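Local coordinates for nuclear polyadenylated RNA-binding protein NAB2 (Saccharomyces cerevisiae, PDB 2V75) that binds the poly(A) tails of mRNAs and pre-mRNAs, protecting them from degradation by the exosome, and takes part in poly(A) length control and nuclear mRNA export, at residues Y6-L10 against A74-Q79; I13-K17 against I87-R92; V48-L52 against L64-V68. One frame throughout, in Å; residues are numbered along the deposited sequence.

Contact 1. Residues Y6-L10 against A74-Q79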
ATOM      1  N   TYR A   6      -0.548 -10.627   9.854  1.00 56.26           N
ATOM      2  CA  TYR A   6      -0.387  -9.184   9.475  1.00 47.96           C
ATOM      3  C   TYR A   6      -1.147  -8.766   8.192  1.00 46.70           C
ATOM      4  O   TYR A   6      -1.127  -7.621   7.799  1.00 39.30           O
ATOM      5  CB  TYR A   6       1.107  -8.842   9.329  1.00 60.82           C
ATOM      6  CG  TYR A   6       1.936  -9.075  10.582  1.00 63.86           C
ATOM      7  CD1 TYR A   6       1.664  -8.379  11.758  1.00 67.54           C
ATOM      8  CD2 TYR A   6       2.977  -9.999  10.596  1.00 62.27           C
ATOM      9  CE1 TYR A   6       2.408  -8.591  12.915  1.00 65.53           C
ATOM     10  CE2 TYR A   6       3.727 -10.225  11.749  1.00 63.46           C
ATOM     11  CZ  TYR A   6       3.443  -9.515  12.905  1.00 66.19           C
ATOM     12  OH  TYR A   6       4.179  -9.725  14.062  1.00 65.78           O
ATOM     13  N   THR A   7      -1.826  -9.665   7.508  1.00 48.11           N
ATOM     14  CA  THR A   7      -2.437  -9.284   6.245  1.00 50.87           C
ATOM     15  C   THR A   7      -3.635  -8.334   6.417  1.00 50.85           C
ATOM     16  O   THR A   7      -3.875  -7.444   5.590  1.00 50.86           O
ATOM     17  CB  THR A   7      -2.849 -10.557   5.499  1.00 56.66           C
ATOM     18  OG1 THR A   7      -1.654 -11.260   5.146  1.00 59.30           O
ATOM     19  CG2 THR A   7      -3.630 -10.232   4.248  1.00 57.73           C
ATOM     20  N   GLU A   8      -4.390  -8.501   7.496  1.00 40.21           N
ATOM     21  CA  GLU A   8      -5.583  -7.673   7.665  1.00 48.10           C
ATOM     22  C   GLU A   8      -5.179  -6.250   8.041  1.00 41.07           C
ATOM     23  O   GLU A   8      -5.682  -5.279   7.480  1.00 41.25           O
ATOM     24  CB  GLU A   8      -6.564  -8.287   8.680  1.00 52.23           C
ATOM     25  CG  GLU A   8      -7.281  -9.549   8.191  1.00 52.15           C
ATOM     26  CD  GLU A   8      -7.986  -9.373   6.845  1.00 57.99           C
ATOM     27  OE1 GLU A   8      -8.862  -8.494   6.718  1.00 57.93           O
ATOM     28  OE2 GLU A   8      -7.679 -10.124   5.894  1.00 65.32           O
ATOM     29  N   ASN A   9      -4.210  -6.108   8.927  1.00 38.99           N
ATOM     30  CA  ASN A   9      -3.689  -4.781   9.229  1.00 41.29           C
ATOM     31  C   ASN A   9      -2.954  -4.128   8.061  1.00 44.57           C
ATOM     32  O   ASN A   9      -3.006  -2.911   7.904  1.00 38.00           O
ATOM     33  CB  ASN A   9      -2.800  -4.820  10.457  1.00 41.20           C
ATOM     34  CG  ASN A   9      -3.609  -4.881  11.738  1.00 42.61           C
ATOM     35  OD1 ASN A   9      -4.757  -4.426  11.779  1.00 40.46           O
ATOM     36  ND2 ASN A   9      -3.028  -5.457  12.784  1.00 41.11           N
ATOM     37  N   LEU A  10      -2.267  -4.917   7.245  1.00 38.49           N
ATOM     38  CA  LEU A  10      -1.632  -4.332   6.066  1.00 39.61           C
ATOM     39  C   LEU A  10      -2.641  -3.753   5.067  1.00 38.78           C
ATOM     40  O   LEU A  10      -2.430  -2.688   4.502  1.00 39.71           O
ATOM     41  CB  LEU A  10      -0.708  -5.350   5.403  1.00 40.76           C
ATOM     42  CG  LEU A  10       0.224  -4.704   4.401  1.00 37.77           C
ATOM     43  CD1 LEU A  10       1.151  -3.619   4.976  1.00 41.44           C
ATOM     44  CD2 LEU A  10       1.038  -5.778   3.680  1.00 41.26           C
ATOM     45  N   ALA A  74       5.844  -0.891   5.943  1.00 36.16           N
ATOM     46  CA  ALA A  74       4.866  -1.126   7.005  1.00 35.48           C
ATOM     47  C   ALA A  74       4.807  -2.608   7.419  1.00 34.85           C
ATOM     48  O   ALA A  74       4.780  -2.900   8.619  1.00 39.24           O
ATOM     49  CB  ALA A  74       3.500  -0.651   6.564  1.00 39.56           C
ATOM     50  N   LEU A  75       4.860  -3.514   6.445  1.00 37.70           N
ATOM     51  CA  LEU A  75       4.882  -4.948   6.714  1.00 38.22           C
ATOM     52  C   LEU A  75       6.087  -5.322   7.594  1.00 37.41           C
ATOM     53  O   LEU A  75       5.944  -6.062   8.565  1.00 35.45           O
ATOM     54  CB  LEU A  75       4.873  -5.720   5.381  1.00 40.70           C
ATOM     55  CG  LEU A  75       4.917  -7.252   5.470  1.00 39.90           C
ATOM     56  CD1 LEU A  75       3.754  -7.793   6.336  1.00 43.24           C
ATOM     57  CD2 LEU A  75       4.939  -7.867   4.043  1.00 43.26           C
ATOM     58  N   GLU A  76       7.286  -4.838   7.246  1.00 35.48           N
ATOM     59  CA  GLU A  76       8.476  -5.127   7.986  1.00 38.55           C
ATOM     60  C   GLU A  76       8.331  -4.600   9.392  1.00 35.72           C
ATOM     61  O   GLU A  76       8.591  -5.304  10.361  1.00 36.32           O
ATOM     62  CB  GLU A  76       9.695  -4.492   7.311  1.00 37.44           C
ATOM     63  CG  GLU A  76      10.989  -4.769   8.052  1.00 40.77           C
ATOM     64  CD  GLU A  76      11.258  -6.254   8.286  1.00 44.62           C
ATOM     65  OE1 GLU A  76      10.938  -7.096   7.413  1.00 42.79           O
ATOM     66  OE2 GLU A  76      11.862  -6.557   9.329  1.00 40.53           O
ATOM     67  N   ALA A  77       7.834  -3.370   9.507  1.00 38.39           N
ATOM     68  CA  ALA A  77       7.615  -2.739  10.803  1.00 35.86           C
ATOM     69  C   ALA A  77       6.681  -3.556  11.672  1.00 35.68           C
ATOM     70  O   ALA A  77       6.952  -3.834  12.837  1.00 37.85           O
ATOM     71  CB  ALA A  77       7.097  -1.325  10.645  1.00 40.42           C
ATOM     72  N   LEU A  78       5.564  -3.975  11.092  1.00 38.20           N
ATOM     73  CA  LEU A  78       4.685  -4.876  11.785  1.00 38.14           C
ATOM     74  C   LEU A  78       5.381  -6.153  12.310  1.00 38.02           C
ATOM     75  O   LEU A  78       5.180  -6.521  13.477  1.00 35.98           O
ATOM     76  CB  LEU A  78       3.527  -5.252  10.877  1.00 35.49           C
ATOM     77  CG  LEU A  78       2.513  -4.138  10.583  1.00 39.59           C
ATOM     78  CD1 LEU A  78       1.625  -4.658   9.473  1.00 39.34           C
ATOM     79  CD2 LEU A  78       1.690  -3.805  11.875  1.00 44.36           C
ATOM     80  N   GLN A  79       6.144  -6.832  11.451  1.00 36.38           N
ATOM     81  CA  GLN A  79       6.928  -8.023  11.842  1.00 42.41           C
ATOM     82  C   GLN A  79       7.915  -7.771  12.989  1.00 36.98           C
ATOM     83  O   GLN A  79       8.196  -8.655  13.801  1.00 32.74           O
ATOM     84  CB  GLN A  79       7.651  -8.603  10.614  1.00 48.47           C
ATOM     85  CG  GLN A  79       6.717  -9.347   9.640  1.00 49.98           C
ATOM     86  CD  GLN A  79       7.303  -9.537   8.243  1.00 56.75           C
ATOM     87  OE1 GLN A  79       8.236  -8.839   7.839  1.00 60.66           O
ATOM     88  NE2 GLN A  79       6.746 -10.483   7.491  1.00 60.72           N
TER

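Contact 2. Residues I13-K17 against I87-R92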
ATOM      1  N   ILE A  13      -3.657  -0.517   6.389  1.00 35.88           N
ATOM      2  CA  ILE A  13      -2.579   0.477   6.287  1.00 38.31           C
ATOM      3  C   ILE A  13      -2.419   0.974   4.874  1.00 34.10           C
ATOM      4  O   ILE A  13      -2.235   2.162   4.618  1.00 38.08           O
ATOM      5  CB  ILE A  13      -1.238  -0.100   6.784  1.00 35.20           C
ATOM      6  CG1 ILE A  13      -1.246  -0.148   8.315  1.00 37.03           C
ATOM      7  CG2 ILE A  13      -0.033   0.716   6.268  1.00 37.73           C
ATOM      8  CD1 ILE A  13      -0.111  -1.070   8.854  1.00 41.53           C
ATOM      9  N   VAL A  14      -2.555   0.071   3.921  1.00 38.71           N
ATOM     10  CA  VAL A  14      -2.507   0.473   2.499  1.00 38.39           C
ATOM     11  C   VAL A  14      -3.688   1.381   2.099  1.00 36.72           C
ATOM     12  O   VAL A  14      -3.488   2.416   1.456  1.00 39.74           O
ATOM     13  CB  VAL A  14      -2.376  -0.781   1.608  1.00 38.58           C
ATOM     14  CG1 VAL A  14      -2.461  -0.415   0.081  1.00 38.89           C
ATOM     15  CG2 VAL A  14      -1.047  -1.482   1.860  1.00 39.12           C
ATOM     16  N   ALA A  15      -4.894   0.998   2.498  1.00 36.28           N
ATOM     17  CA  ALA A  15      -6.068   1.853   2.359  1.00 34.72           C
ATOM     18  C   ALA A  15      -5.872   3.250   2.957  1.00 37.79           C
ATOM     19  O   ALA A  15      -6.320   4.232   2.381  1.00 36.86           O
ATOM     20  CB  ALA A  15      -7.331   1.145   2.928  1.00 37.36           C
ATOM     21  N   GLU A  16      -5.236   3.348   4.121  1.00 36.76           N
ATOM     22  CA  GLU A  16      -5.028   4.642   4.751  1.00 39.47           C
ATOM     23  C   GLU A  16      -4.111   5.512   3.880  1.00 36.86           C
ATOM     24  O   GLU A  16      -4.326   6.729   3.722  1.00 38.11           O
ATOM     25  CB  GLU A  16      -4.449   4.472   6.162  1.00 37.62           C
ATOM     26  CG  GLU A  16      -5.371   3.782   7.092  1.00 38.50           C
ATOM     27  CD  GLU A  16      -6.564   4.619   7.488  1.00 35.79           C
ATOM     28  OE1 GLU A  16      -6.481   5.865   7.616  1.00 35.54           O
ATOM     29  OE2 GLU A  16      -7.582   4.003   7.852  1.00 37.39           O
ATOM     30  N   LYS A  17      -3.099   4.871   3.330  1.00 39.45           N
ATOM     31  CA  LYS A  17      -2.142   5.559   2.441  1.00 40.70           C
ATOM     32  C   LYS A  17      -2.840   6.039   1.173  1.00 37.58           C
ATOM     33  O   LYS A  17      -2.768   7.222   0.810  1.00 42.79           O
ATOM     34  CB  LYS A  17      -0.980   4.641   2.134  1.00 39.52           C
ATOM     35  CG  LYS A  17       0.081   5.219   1.159  1.00 42.94           C
ATOM     36  CD  LYS A  17       0.816   6.390   1.710  1.00 44.61           C
ATOM     37  CE  LYS A  17       1.863   6.811   0.665  1.00 43.68           C
ATOM     38  NZ  LYS A  17       2.819   7.783   1.182  1.00 46.08           N
ATOM     39  N   ILE A  87       1.422   2.984  13.098  1.00 37.75           N
ATOM     40  CA  ILE A  87       1.707   3.089  11.680  1.00 38.10           C
ATOM     41  C   ILE A  87       0.651   3.925  10.941  1.00 39.70           C
ATOM     42  O   ILE A  87       0.971   4.804  10.144  1.00 41.39           O
ATOM     43  CB  ILE A  87       1.900   1.690  11.030  1.00 40.32           C
ATOM     44  CG1 ILE A  87       3.072   0.950  11.700  1.00 40.41           C
ATOM     45  CG2 ILE A  87       2.030   1.862   9.520  1.00 38.89           C
ATOM     46  CD1 ILE A  87       3.337  -0.420  11.106  1.00 41.27           C
ATOM     47  N   VAL A  88      -0.612   3.646  11.235  1.00 43.22           N
ATOM     48  CA  VAL A  88      -1.728   4.465  10.766  1.00 45.51           C
ATOM     49  C   VAL A  88      -1.584   5.939  11.169  1.00 40.85           C
ATOM     50  O   VAL A  88      -1.753   6.810  10.329  1.00 42.27           O
ATOM     51  CB  VAL A  88      -3.050   3.919  11.310  1.00 39.29           C
ATOM     52  CG1 VAL A  88      -4.216   4.890  10.998  1.00 40.37           C
ATOM     53  CG2 VAL A  88      -3.385   2.543  10.708  1.00 39.36           C
ATOM     54  N   SER A  89      -1.247   6.213  12.431  1.00 42.18           N
ATOM     55  CA  SER A  89      -1.107   7.596  12.863  1.00 43.82           C
ATOM     56  C   SER A  89      -0.029   8.322  12.028  1.00 44.05           C
ATOM     57  O   SER A  89      -0.229   9.466  11.643  1.00 39.69           O
ATOM     58  CB  SER A  89      -0.875   7.707  14.390  1.00 52.35           C
ATOM     59  OG  SER A  89      -2.125   8.001  15.021  1.00 54.90           O
ATOM     60  N   LYS A  90       1.059   7.636  11.690  1.00 39.70           N
ATOM     61  CA  LYS A  90       2.149   8.208  10.893  1.00 41.12           C
ATOM     62  C   LYS A  90       1.663   8.535   9.471  1.00 36.52           C
ATOM     63  O   LYS A  90       1.955   9.611   8.940  1.00 34.11           O
ATOM     64  CB  LYS A  90       3.347   7.244  10.842  1.00 40.56           C
ATOM     65  CG  LYS A  90       4.261   7.229  12.097  1.00 48.19           C
ATOM     66  CD  LYS A  90       5.225   6.041  12.040  1.00 45.26           C
ATOM     67  CE  LYS A  90       5.627   5.509  13.416  1.00 47.83           C
ATOM     68  NZ  LYS A  90       5.954   6.606  14.351  1.00 44.84           N
ATOM     69  N   ILE A  91       0.918   7.609   8.870  1.00 40.54           N
ATOM     70  CA  ILE A  91       0.402   7.779   7.511  1.00 38.23           C
ATOM     71  C   ILE A  91      -0.589   8.926   7.431  1.00 33.45           C
ATOM     72  O   ILE A  91      -0.558   9.708   6.470  1.00 36.69           O
ATOM     73  CB  ILE A  91      -0.256   6.476   7.000  1.00 43.94           C
ATOM     74  CG1 ILE A  91       0.838   5.451   6.651  1.00 46.35           C
ATOM     75  CG2 ILE A  91      -1.204   6.775   5.798  1.00 40.84           C
ATOM     76  CD1 ILE A  91       0.407   4.010   6.765  1.00 46.20           C
ATOM     77  N   ARG A  92      -1.473   9.015   8.426  1.00 36.48           N
ATOM     78  CA  ARG A  92      -2.455  10.091   8.505  1.00 40.72           C
ATOM     79  C   ARG A  92      -1.849  11.472   8.749  1.00 37.75           C
ATOM     80  O   ARG A  92      -2.304  12.445   8.156  1.00 39.69           O
ATOM     81  CB  ARG A  92      -3.487   9.789   9.583  1.00 41.52           C
ATOM     82  CG  ARG A  92      -4.468   8.672   9.186  1.00 37.38           C
ATOM     83  CD  ARG A  92      -5.441   8.382  10.315  1.00 40.49           C
ATOM     84  NE  ARG A  92      -6.317   7.258   9.966  1.00 37.64           N
ATOM     85  CZ  ARG A  92      -7.219   6.738  10.799  1.00 35.60           C
ATOM     86  NH1 ARG A  92      -7.333   7.190  12.038  1.00 34.70           N
ATOM     87  NH2 ARG A  92      -7.918   5.666  10.451  1.00 34.05           N
TER

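Contact 3. Residues V48-L52 against L64-V68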
ATOM      1  N   VAL A  48       5.538  -5.454  -8.261  1.00 39.58           N
ATOM      2  CA  VAL A  48       4.263  -5.024  -7.735  1.00 37.55           C
ATOM      3  C   VAL A  48       3.871  -3.686  -8.404  1.00 42.31           C
ATOM      4  O   VAL A  48       2.713  -3.489  -8.761  1.00 38.01           O
ATOM      5  CB  VAL A  48       4.258  -4.925  -6.201  1.00 37.48           C
ATOM      6  CG1 VAL A  48       2.943  -4.331  -5.697  1.00 39.57           C
ATOM      7  CG2 VAL A  48       4.652  -6.319  -5.609  1.00 40.19           C
ATOM      8  N   VAL A  49       4.812  -2.768  -8.541  1.00 38.51           N
ATOM      9  CA  VAL A  49       4.490  -1.473  -9.162  1.00 38.00           C
ATOM     10  C   VAL A  49       4.072  -1.663 -10.617  1.00 41.47           C
ATOM     11  O   VAL A  49       3.015  -1.176 -11.059  1.00 38.93           O
ATOM     12  CB  VAL A  49       5.656  -0.505  -9.018  1.00 38.39           C
ATOM     13  CG1 VAL A  49       5.350   0.823  -9.744  1.00 44.24           C
ATOM     14  CG2 VAL A  49       5.870  -0.213  -7.527  1.00 36.83           C
ATOM     15  N   ASP A  50       4.868  -2.444 -11.321  1.00 43.83           N
ATOM     16  CA  ASP A  50       4.537  -2.866 -12.687  1.00 46.29           C
ATOM     17  C   ASP A  50       3.095  -3.384 -12.830  1.00 40.30           C
ATOM     18  O   ASP A  50       2.381  -2.952 -13.729  1.00 44.88           O
ATOM     19  CB  ASP A  50       5.486  -3.969 -13.151  1.00 44.21           C
ATOM     20  CG  ASP A  50       6.819  -3.456 -13.563  1.00 52.49           C
ATOM     21  OD1 ASP A  50       6.950  -2.215 -13.703  1.00 50.30           O
ATOM     22  OD2 ASP A  50       7.719  -4.313 -13.777  1.00 51.95           O
ATOM     23  N   GLU A  51       2.671  -4.302 -11.956  1.00 43.40           N
ATOM     24  CA  GLU A  51       1.378  -4.934 -12.062  1.00 43.63           C
ATOM     25  C   GLU A  51       0.311  -3.884 -11.812  1.00 40.78           C
ATOM     26  O   GLU A  51      -0.673  -3.828 -12.553  1.00 41.55           O
ATOM     27  CB  GLU A  51       1.245  -6.148 -11.125  1.00 43.00           C
ATOM     28  CG  GLU A  51      -0.136  -6.735 -10.931  1.00 56.27           C
ATOM     29  CD  GLU A  51      -0.497  -7.816 -11.948  1.00 58.31           C
ATOM     30  OE1 GLU A  51       0.124  -7.814 -13.036  1.00 53.35           O
ATOM     31  OE2 GLU A  51      -1.388  -8.648 -11.645  1.00 63.03           O
ATOM     32  N   LEU A  52       0.493  -3.030 -10.811  1.00 36.17           N
ATOM     33  CA  LEU A  52      -0.504  -2.007 -10.494  1.00 36.19           C
ATOM     34  C   LEU A  52      -0.662  -0.991 -11.652  1.00 37.24           C
ATOM     35  O   LEU A  52      -1.775  -0.541 -11.972  1.00 35.21           O
ATOM     36  CB  LEU A  52      -0.127  -1.267  -9.215  1.00 37.26           C
ATOM     37  CG  LEU A  52      -0.147  -2.091  -7.934  1.00 41.14           C
ATOM     38  CD1 LEU A  52       0.545  -1.313  -6.731  1.00 41.09           C
ATOM     39  CD2 LEU A  52      -1.544  -2.491  -7.681  1.00 35.94           C
ATOM     40  N   LEU A  64       2.322   5.177  -7.394  1.00 33.76           N
ATOM     41  CA  LEU A  64       2.196   3.749  -7.088  1.00 36.09           C
ATOM     42  C   LEU A  64       3.433   3.266  -6.350  1.00 40.14           C
ATOM     43  O   LEU A  64       3.351   2.486  -5.400  1.00 38.33           O
ATOM     44  CB  LEU A  64       1.992   2.885  -8.342  1.00 37.47           C
ATOM     45  CG  LEU A  64       0.610   3.099  -8.996  1.00 39.23           C
ATOM     46  CD1 LEU A  64       0.602   2.485 -10.401  1.00 43.32           C
ATOM     47  CD2 LEU A  64      -0.456   2.483  -8.088  1.00 37.93           C
ATOM     48  N   ALA A  65       4.590   3.702  -6.823  1.00 37.40           N
ATOM     49  CA  ALA A  65       5.830   3.349  -6.156  1.00 36.48           C
ATOM     50  C   ALA A  65       5.900   3.792  -4.688  1.00 39.13           C
ATOM     51  O   ALA A  65       6.330   3.036  -3.820  1.00 39.07           O
ATOM     52  CB  ALA A  65       7.055   3.856  -6.943  1.00 37.58           C
ATOM     53  N   ASN A  66       5.470   5.007  -4.392  1.00 36.96           N
ATOM     54  CA  ASN A  66       5.386   5.452  -3.016  1.00 39.69           C
ATOM     55  C   ASN A  66       4.497   4.559  -2.166  1.00 40.35           C
ATOM     56  O   ASN A  66       4.862   4.234  -1.033  1.00 37.46           O
ATOM     57  CB  ASN A  66       4.864   6.862  -2.975  1.00 42.94           C
ATOM     58  CG  ASN A  66       4.813   7.394  -1.545  1.00 50.99           C
ATOM     59  OD1 ASN A  66       3.779   7.864  -1.070  1.00 51.75           O
ATOM     60  ND2 ASN A  66       5.963   7.326  -0.858  1.00 51.83           N
ATOM     61  N   VAL A  67       3.342   4.202  -2.700  1.00 38.94           N
ATOM     62  CA  VAL A  67       2.356   3.387  -1.987  1.00 39.19           C
ATOM     63  C   VAL A  67       2.977   2.022  -1.756  1.00 43.06           C
ATOM     64  O   VAL A  67       2.926   1.498  -0.639  1.00 38.73           O
ATOM     65  CB  VAL A  67       1.049   3.226  -2.731  1.00 40.70           C
ATOM     66  CG1 VAL A  67       0.130   2.179  -2.001  1.00 38.17           C
ATOM     67  CG2 VAL A  67       0.370   4.618  -2.894  1.00 37.85           C
ATOM     68  N   VAL A  68       3.546   1.447  -2.808  1.00 37.70           N
ATOM     69  CA  VAL A  68       4.203   0.134  -2.669  1.00 38.06           C
ATOM     70  C   VAL A  68       5.381   0.133  -1.648  1.00 37.51           C
ATOM     71  O   VAL A  68       5.521  -0.773  -0.781  1.00 39.77           O
ATOM     72  CB  VAL A  68       4.562  -0.454  -4.068  1.00 39.60           C
ATOM     73  CG1 VAL A  68       5.406  -1.697  -3.877  1.00 40.08           C
ATOM     74  CG2 VAL A  68       3.261  -0.726  -4.910  1.00 42.75           C
TER

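Contact 1. Residues Y6-L10 against A74-Q79
Leu10 and Tyr6 meet helix 61-79 at two levels, an inner one and one that opens to solvent at Tyr6 and Gln79. At the inner level, Leu10 splays its two methyls over the turn made by Ala74 and Leu75. Its CD1 lies 4.1 Å from Ala74 CB and is about as close to the backbone nitrogen of Leu75, while CD2 faces Leu75 CB at 4.2 Å. The Leu10 and Leu75 side chains cross at nearly a right angle, and the anti placement of CG relative to the backbone N (chi1 -166°) brings the end of Leu10 closer to the partner helix than its CB direction alone would suggest. Ile13, one turn further along helix 7-18, continues this apolar surface onto Ala74 and Leu78, and Val36 of helix 28-40 packs against Leu10 as well. The pairing belongs to the all-helical N-terminal domain of Nab2, a member of the PWI-like clan, in which the first helix runs beside the last turns of the long helix 61-79. Toward solvent the partner is a ring instead of methyls; Tyr6 and Gln79 are exposed while Leu10, Ala74 and Leu78 are buried, yet the outer approaches are the shorter ones. One face of Tyr6 covers the peptide between Leu78 and Gln79, with Leu78 C 3.8 Å above the ring plane and displaced toward its rim. Leu78 CB makes an off-centre CH-pi contact, 4.2 Å from the Tyr6 ring centroid and 29° off the normal, and approaches Tyr6 CD1 to 3.7 Å. The two side chains slide past each other in opposite directions. Gln79 CG lies over the same face, outside the CD2-CE2 rim, 3.8 Å from Tyr6 CE2. Nearer the backbone, Leu75 CD1 comes to 4.1 Å from Tyr6 CB.

Contact 2. Residues I13-K17 against I87-R92
A bend at chi2 of Glu16 (-71°) and an Arg92 chain extended from CG to NE bring carboxylate and guanidinium together on one side of the contact. Arg92 grips the acid side-on, one nitrogen to each oxygen: NE donates to Glu16 OE1 over 2.7 Å, and Arg92 NH2 to Glu16 OE2 over 3.1 Å. Both hydrogen bonds are nearly straight, and both oxygens lie close to the guanidinium plane. Seen from the acid, however, the donors stand well above the carboxylate plane, in keeping with the 55° between the two flat groups; the pair is bidentate without being coplanar. Val88, one turn before Arg92, puts CG1 3.3 Å above the guanidinium plane, toward its rim, and so backs the arginine from its own helix. With an alanine in place of Glu16, the guanidinium would probably lose both carboxylate bonds and be set free to turn, leaving its charge without this mate. The two helices are nearly parallel, their local axes 11° apart and 9.5 Å from each other at closest approach; here the first helix of the PWI-like domain, 7-18, is flanked by the last, 84-93. Beneath the salt bridge the interface is aliphatic. Ile13 crosses Ile87 and Ile91 at about right angles, its CD1 3.7 Å from Ile87 CG2. Its other branch is pressed harder: Ile13 CG2 is 3.4 Å from Ile91 CD1, tighter than usual van der Waals contact. Ile91 then reaches forward along helix 7-18, where its CG2 rests on the backbone between Glu16 and Lys17, 3.6 Å from Lys17 N. Deeper in the domain, Ala74 and Leu78 of helix 61-79 cover Ile13 and Ile87 respectively.

Contact 3. Residues V48-L52 against L64-V68
Val68 overlaps three residues of helix 45-55 at once, its CG2 methyl meeting Leu52, Val48 and Val49. That methyl meets Leu52 CD1 tip to tip at 3.3 Å, shorter than carbon atoms usually approach, and lies 3.7 Å from Val48 CG1. Val49 CG2 approaches obliquely, to 3.7 Å from Val68 CB, so Val68 packs against positions 48, 49 and 52, which share one face of the helix. Leu64, one turn earlier on its own helix, meets Leu52 differently: the two side chains cross obliquely instead of end to end, and both Leu64 methyls lie beside Leu52 CB, CD2 at 3.9 Å. With CG1 anti to the backbone N (chi1 177°), that branch of Val49 is set toward Leu64 CB, while CG2 serves Val68 and also touches Ala65. The small Ala65 marks the closest backbone approach, its CA 5.8 Å from Val49 CA. Every side-chain contact here is aliphatic. Helices 45-55 and 61-79 follow each other through a short connection and form a splayed, roughly antiparallel pair, crossing at 132° with local axes 9.5 Å apart. Helix 28-40 closes the core beside them: Leu38 packs on Val48, and Ile35 on both Leu52 and Val67, while Val67 also faces Lys17 and Leu18 of helix 7-18.

Contacts 1 and 2 both use helix 7-18, and their centres lie about 11 Å apart; they touch through apolar packing, as where Ala77 meets Ile87. Contact 3 sits across the domain centre, about 17 Å from contact 1 and 16 Å from contact 2, centre to centre. It shares helix 61-79 with contact 1 and meets contact 2 where Lys17 packs on Val67. Along the chain, contacts 1 and 2 interleave, and the short-range contact 3 falls within the span of both. Helix 61-79 pairs with helix 45-55 at one end and helix 7-18 at the other, tying together both ends of the modelled N-terminal domain, which is required for nuclear export of poly(A) RNA.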